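Local coordinates for protein siroheme decarboxylase (Hydrogenobacter thermophilus, PDB 4CH7) that catalyses the decarboxylation of siroheme to 12,18-didecarboxysiroheme, a reaction on the route to heme d1, at residues Lys14-Val19 with Ser24-Glu29; Glu247-Tyr252 with Lys298-Tyr303. All coordinates share one frame; numbering follows the deposited sequence.

Interaction 1: residues Lys14-Val19 with Ser24-Glu29; sequences KDIPLV and SVLAQE
Val-25, which meets Pro-17 and Val-19 through its two methyls, takes a backbone hydrogen bond from Glu-29 N at its carbonyl O (3.0 Å); this helical bond belongs to helix 22-30. The contact with the 14-19 loop is made wholly by carbon atoms. Val-25 CG1 lies anti to its backbone N (chi1 176°) and comes up to the proline ring, with Pro-17 CG at 4.3 Å. The other methyl of the valine, CG2, turns to Val-19, meeting its CG2 at 4.1 Å. One residue further along the helix, Leu-26 splits its two branches: CD2 reaches Pro-17 CD at 4.2 Å, crossing the ring at a slant, while CD1 reaches Ile-16 CG1 at 4.3 Å. The proline is thus touched through CG by the valine and through CD by the leucine. Beyond it the loop bends in an inverse gamma turn centred on Leu-18, with a weak bond from Val-19 N to Pro-17 O (3.0 Å), bringing Val-19 round to the helix. Leu-26 also packs on Ile-11 and Leu-37, so the same side chain joins three helices of the helix-turn-helix unit. Asp-15 is held elsewhere, by a salt bridge to Lys-212 and a hydrogen bond from Ile-220 N, and Ile-16 pairs by its backbone with Ile-220. With methyl and methylene groups alone meeting, the helix-to-loop fit depends on shape and the hiding of apolar surface, while polar bonds to the loop include those of Asp-15 to Lys-212 and Ile-220.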
loop_
_atom_site.group_PDB
_atom_site.type_symbol
_atom_site.label_atom_id
_atom_site.label_comp_id
_atom_site.label_asym_id
_atom_site.label_seq_id
_atom_site.Cartn_x
_atom_site.Cartn_y
_atom_site.Cartn_z
ATOM N N LYS A 14 -3.671 17.684 -2.914
ATOM C CA LYS A 14 -2.392 18.211 -2.461
ATOM C C LYS A 14 -2.283 17.970 -0.962
ATOM O O LYS A 14 -3.296 17.762 -0.290
ATOM C CB LYS A 14 -2.287 19.707 -2.761
ATOM C CG LYS A 14 -2.480 20.060 -4.227
ATOM C CD LYS A 14 -2.141 21.518 -4.504
ATOM C CE LYS A 14 -0.663 21.798 -4.298
ATOM N NZ LYS A 14 -0.275 23.152 -4.794
ATOM N N ASP A 15 -1.060 17.980 -0.439
ATOM C CA ASP A 15 -0.851 17.801 0.992
ATOM C C ASP A 15 -1.585 18.887 1.774
ATOM O O ASP A 15 -1.428 20.076 1.499
ATOM C CB ASP A 15 0.641 17.821 1.325
ATOM C CG ASP A 15 0.917 17.528 2.788
ATOM O OD1 ASP A 15 0.046 16.935 3.459
ATOM O OD2 ASP A 15 2.015 17.882 3.265
ATOM N N ILE A 16 -2.402 18.463 2.731
ATOM C CA ILE A 16 -3.195 19.383 3.534
ATOM C C ILE A 16 -2.388 19.861 4.735
ATOM O O ILE A 16 -1.888 19.046 5.511
ATOM C CB ILE A 16 -4.510 18.719 3.974
ATOM C CG1 ILE A 16 -5.338 18.360 2.741
ATOM C CG2 ILE A 16 -5.308 19.625 4.894
ATOM C CD1 ILE A 16 -6.689 17.807 3.066
ATOM N N PRO A 17 -2.257 21.193 4.886
ATOM C CA PRO A 17 -1.350 21.792 5.877
ATOM C C PRO A 17 -1.624 21.366 7.314
ATOM O O PRO A 17 -2.781 21.247 7.722
ATOM C CB PRO A 17 -1.596 23.299 5.718
ATOM C CG PRO A 17 -2.935 23.417 5.050
ATOM C CD PRO A 17 -3.015 22.220 4.147
ATOM N N LEU A 18 -0.554 21.141 8.070
ATOM C CA LEU A 18 -0.667 20.806 9.480
ATOM C C LEU A 18 -0.869 22.070 10.304
ATOM O O LEU A 18 0.063 22.578 10.928
ATOM C CB LEU A 18 0.573 20.046 9.949
ATOM C CG LEU A 18 0.798 18.698 9.264
ATOM C CD1 LEU A 18 2.166 18.140 9.601
ATOM C CD2 LEU A 18 -0.283 17.725 9.673
ATOM N N VAL A 19 -2.094 22.584 10.278
ATOM C CA VAL A 19 -2.473 23.736 11.080
ATOM C C VAL A 19 -3.776 23.387 11.783
ATOM O O VAL A 19 -4.354 22.331 11.522
ATOM C CB VAL A 19 -2.657 24.995 10.213
ATOM C CG1 VAL A 19 -1.392 25.295 9.433
ATOM C CG2 VAL A 19 -3.819 24.819 9.259
ATOM N N SER A 24 -9.837 26.132 6.497
ATOM C CA SER A 24 -9.924 27.586 6.430
ATOM C C SER A 24 -8.883 28.088 5.431
ATOM O O SER A 24 -9.156 28.967 4.610
ATOM C CB SER A 24 -9.683 28.198 7.812
ATOM O OG SER A 24 -10.064 29.559 7.851
ATOM N N VAL A 25 -7.691 27.498 5.501
ATOM C CA VAL A 25 -6.595 27.827 4.593
ATOM C C VAL A 25 -6.924 27.436 3.149
ATOM O O VAL A 25 -6.726 28.229 2.230
ATOM C CB VAL A 25 -5.285 27.143 5.028
ATOM C CG1 VAL A 25 -4.176 27.419 4.028
ATOM C CG2 VAL A 25 -4.879 27.610 6.413
ATOM N N LEU A 26 -7.422 26.215 2.960
ATOM C CA LEU A 26 -7.834 25.745 1.639
ATOM C C LEU A 26 -8.959 26.609 1.076
ATOM O O LEU A 26 -8.972 26.927 -0.113
ATOM C CB LEU A 26 -8.278 24.281 1.689
ATOM C CG LEU A 26 -7.260 23.219 2.107
ATOM C CD1 LEU A 26 -7.771 21.821 1.794
ATOM C CD2 LEU A 26 -5.920 23.457 1.447
ATOM N N ALA A 27 -9.899 26.985 1.938
ATOM C CA ALA A 27 -11.016 27.838 1.541
ATOM C C ALA A 27 -10.521 29.173 1.005
ATOM O O ALA A 27 -10.991 29.647 -0.031
ATOM C CB ALA A 27 -11.947 28.064 2.713
ATOM N N GLN A 28 -9.588 29.781 1.731
ATOM C CA GLN A 28 -8.962 31.023 1.301
ATOM C C GLN A 28 -8.287 30.850 -0.053
ATOM O O GLN A 28 -8.470 31.671 -0.951
ATOM C CB GLN A 28 -7.940 31.495 2.336
ATOM C CG GLN A 28 -8.557 32.073 3.608
ATOM C CD GLN A 28 -9.352 33.335 3.346
ATOM O OE1 GLN A 28 -8.982 34.150 2.503
ATOM N NE2 GLN A 28 -10.452 33.506 4.068
ATOM N N GLU A 29 -7.513 29.776 -0.194
ATOM C CA GLU A 29 -6.802 29.493 -1.440
ATOM C C GLU A 29 -7.746 29.235 -2.618
ATOM O O GLU A 29 -7.470 29.648 -3.746
ATOM C CB GLU A 29 -5.844 28.310 -1.259
ATOM C CG GLU A 29 -4.575 28.643 -0.476
ATOM C CD GLU A 29 -3.762 27.414 -0.121
ATOM O OE1 GLU A 29 -4.342 26.311 -0.074
ATOM O OE2 GLU A 29 -2.545 27.556 0.117
#

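Interaction 2: residues Glu247-Tyr252 with Lys298-Tyr303; sequences EEVGRY and KALSKY
Lys-298 sets its CE methylene over one face of the Tyr-252 ring. This group makes a CH-pi contact, with CE 3.5 Å from the centroid of the tyrosine ring and 19° off its normal. CG of the same lysine comes within 3.7 Å of Tyr-252 CD2, beside the rim. A bend at chi2 (-56°) helps bring the lysine chain round to this face. The ammonium NZ is 4.6 Å from the centroid of the Tyr-252 ring, an off-centre cation-pi contact. Phe-256 meets the tyrosine edge to face. Among charged groups, NZ also faces the carboxylate of Glu-248, whose chain bends to meet it; the modelled distance is too short, so the salt bridge is plausible but the exact places of both ends are doubtful. Separately, Arg-251 NH2 and Glu-247 OE1 form a salt bridge of 2.8 Å within the helix, weak as a hydrogen bond. The apolar contact is buried: Val-249 CG1 and Leu-300 CD1 reach toward each other tip to tip at 3.8 Å, and Val-241 touches both side chains. The chain leaves helix 284-297 through a Schellman motif with positive phi at Ala-299, and the hydrogen bond from Ser-295 OG to Leu-300 O ties the segment after it back to that helix. Replacing Tyr-252 by a serine would probably leave the CE methylene without the aromatic face beneath it and let the ammonium group swing more freely. In this AsnC-like ligand-binding domain helix 246-254 is thus joined to the connection into strand 303-314 by a buried valine-leucine pair and, nearer solvent, by a lysine probably shared between an aromatic face and a carboxylate.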
loop_
_atom_site.group_PDB
_atom_site.type_symbol
_atom_site.label_atom_id
_atom_site.label_comp_id
_atom_site.label_asym_id
_atom_site.label_seq_id
_atom_site.Cartn_x
_atom_site.Cartn_y
_atom_site.Cartn_z
ATOM N N GLU A 247 15.913 2.036 -14.739
ATOM C CA GLU A 247 15.399 3.403 -14.708
ATOM C C GLU A 247 14.723 3.750 -16.028
ATOM O O GLU A 247 13.527 4.033 -16.062
ATOM C CB GLU A 247 16.519 4.408 -14.415
ATOM C CG GLU A 247 16.710 4.737 -12.939
ATOM C CD GLU A 247 17.646 5.913 -12.718
ATOM O OE1 GLU A 247 18.023 6.575 -13.709
ATOM O OE2 GLU A 247 18.004 6.175 -11.551
ATOM N N GLU A 248 15.497 3.722 -17.110
ATOM C CA GLU A 248 14.977 3.984 -18.449
ATOM C C GLU A 248 13.796 3.077 -18.789
ATOM O O GLU A 248 12.743 3.554 -19.216
ATOM C CB GLU A 248 16.076 3.806 -19.498
ATOM C CG GLU A 248 15.572 3.925 -20.930
ATOM C CD GLU A 248 16.270 2.975 -21.882
ATOM O OE1 GLU A 248 17.363 2.478 -21.539
ATOM O OE2 GLU A 248 15.725 2.724 -22.976
ATOM N N VAL A 249 13.981 1.770 -18.596
ATOM C CA VAL A 249 12.935 0.788 -18.875
ATOM C C VAL A 249 11.662 1.083 -18.083
ATOM O O VAL A 249 10.563 1.075 -18.642
ATOM C CB VAL A 249 13.408 -0.651 -18.586
ATOM C CG1 VAL A 249 12.255 -1.628 -18.714
ATOM C CG2 VAL A 249 14.525 -1.042 -19.538
ATOM N N GLY A 250 11.817 1.348 -16.789
ATOM C CA GLY A 250 10.693 1.700 -15.937
ATOM C C GLY A 250 9.926 2.902 -16.457
ATOM O O GLY A 250 8.693 2.914 -16.439
ATOM N N ARG A 251 10.660 3.907 -16.932
ATOM C CA ARG A 251 10.054 5.115 -17.485
ATOM C C ARG A 251 9.408 4.847 -18.841
ATOM O O ARG A 251 8.345 5.390 -19.147
ATOM C CB ARG A 251 11.091 6.235 -17.609
ATOM C CG ARG A 251 11.775 6.593 -16.300
ATOM C CD ARG A 251 12.689 7.799 -16.437
ATOM N NE ARG A 251 13.556 7.950 -15.271
ATOM C CZ ARG A 251 14.877 7.813 -15.299
ATOM N NH1 ARG A 251 15.496 7.534 -16.437
ATOM N NH2 ARG A 251 15.584 7.964 -14.188
ATOM N N TYR A 252 10.057 4.016 -19.651
ATOM C CA TYR A 252 9.502 3.621 -20.941
ATOM C C TYR A 252 8.156 2.924 -20.761
ATOM O O TYR A 252 7.172 3.277 -21.409
ATOM C CB TYR A 252 10.473 2.701 -21.685
ATOM C CG TYR A 252 9.961 2.251 -23.034
ATOM C CD1 TYR A 252 9.946 3.120 -24.115
ATOM C CD2 TYR A 252 9.494 0.957 -23.227
ATOM C CE1 TYR A 252 9.477 2.718 -25.349
ATOM C CE2 TYR A 252 9.024 0.544 -24.462
ATOM C CZ TYR A 252 9.018 1.431 -25.518
ATOM O OH TYR A 252 8.553 1.041 -26.753
ATOM N N LYS A 298 12.646 -3.009 -26.164
ATOM C CA LYS A 298 13.664 -2.904 -25.125
ATOM C C LYS A 298 14.543 -4.146 -25.020
ATOM O O LYS A 298 15.384 -4.234 -24.126
ATOM C CB LYS A 298 13.023 -2.588 -23.771
ATOM C CG LYS A 298 12.460 -1.183 -23.681
ATOM C CD LYS A 298 13.540 -0.161 -24.000
ATOM C CE LYS A 298 12.969 1.239 -24.126
ATOM N NZ LYS A 298 14.027 2.254 -24.379
ATOM N N ALA A 299 14.349 -5.090 -25.939
ATOM C CA ALA A 299 15.124 -6.332 -25.976
ATOM C C ALA A 299 15.125 -7.066 -24.636
ATOM O O ALA A 299 16.183 -7.414 -24.106
ATOM C CB ALA A 299 16.546 -6.062 -26.442
ATOM N N LEU A 300 13.932 -7.296 -24.097
ATOM C CA LEU A 300 13.775 -7.978 -22.817
ATOM C C LEU A 300 13.007 -9.285 -23.010
ATOM O O LEU A 300 11.779 -9.318 -22.909
ATOM C CB LEU A 300 13.063 -7.067 -21.812
ATOM C CG LEU A 300 13.704 -5.694 -21.593
ATOM C CD1 LEU A 300 12.881 -4.844 -20.642
ATOM C CD2 LEU A 300 15.124 -5.840 -21.081
ATOM N N SER A 301 13.740 -10.360 -23.291
ATOM C CA SER A 301 13.139 -11.662 -23.566
ATOM C C SER A 301 12.788 -12.412 -22.286
ATOM O O SER A 301 11.991 -13.351 -22.306
ATOM C CB SER A 301 14.077 -12.507 -24.428
ATOM O OG SER A 301 15.356 -12.620 -23.831
ATOM N N LYS A 302 13.384 -11.992 -21.175
ATOM C CA LYS A 302 13.116 -12.624 -19.890
ATOM C C LYS A 302 12.017 -11.890 -19.138
ATOM O O LYS A 302 12.265 -10.856 -18.510
ATOM C CB LYS A 302 14.384 -12.672 -19.042
ATOM C CG LYS A 302 15.562 -13.292 -19.759
ATOM C CD LYS A 302 16.653 -13.647 -18.778
ATOM C CE LYS A 302 17.886 -14.152 -19.493
ATOM N NZ LYS A 302 17.606 -15.368 -20.305
ATOM N N TYR A 303 10.804 -12.429 -19.208
ATOM C CA TYR A 303 9.667 -11.852 -18.505
ATOM C C TYR A 303 8.534 -12.857 -18.360
ATOM O O TYR A 303 8.564 -13.932 -18.962
ATOM C CB TYR A 303 9.164 -10.593 -19.215
ATOM C CG TYR A 303 8.323 -10.848 -20.446
ATOM C CD1 TYR A 303 8.915 -11.079 -21.680
ATOM C CD2 TYR A 303 6.936 -10.834 -20.377
ATOM C CE1 TYR A 303 8.146 -11.302 -22.806
ATOM C CE2 TYR A 303 6.162 -11.056 -21.496
ATOM C CZ TYR A 303 6.771 -11.289 -22.707
ATOM O OH TYR A 303 6.001 -11.511 -23.825
#

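From the N terminus the chain runs through helix 4-11 into the first contact, residues 14-19 with residues 24-29, which closes a loop of only four intervening residues inside the first helix-turn-helix domain. Interaction 2 opens much later, on helix 246-254, and closes a far longer excursion of 45 residues, through strands 259-264 and 275-281 and helix 284-297 of the second AsnC-like domain. The two contacts follow in series, neither nesting nor crossing. The centres of interactions 1 and 2 lie about 40 Å apart, and their nearest atoms about 23 Å. Interaction 1 joins a loop to helix 22-30; interaction 2 joins a helix to the approach to barrel strand 303-314.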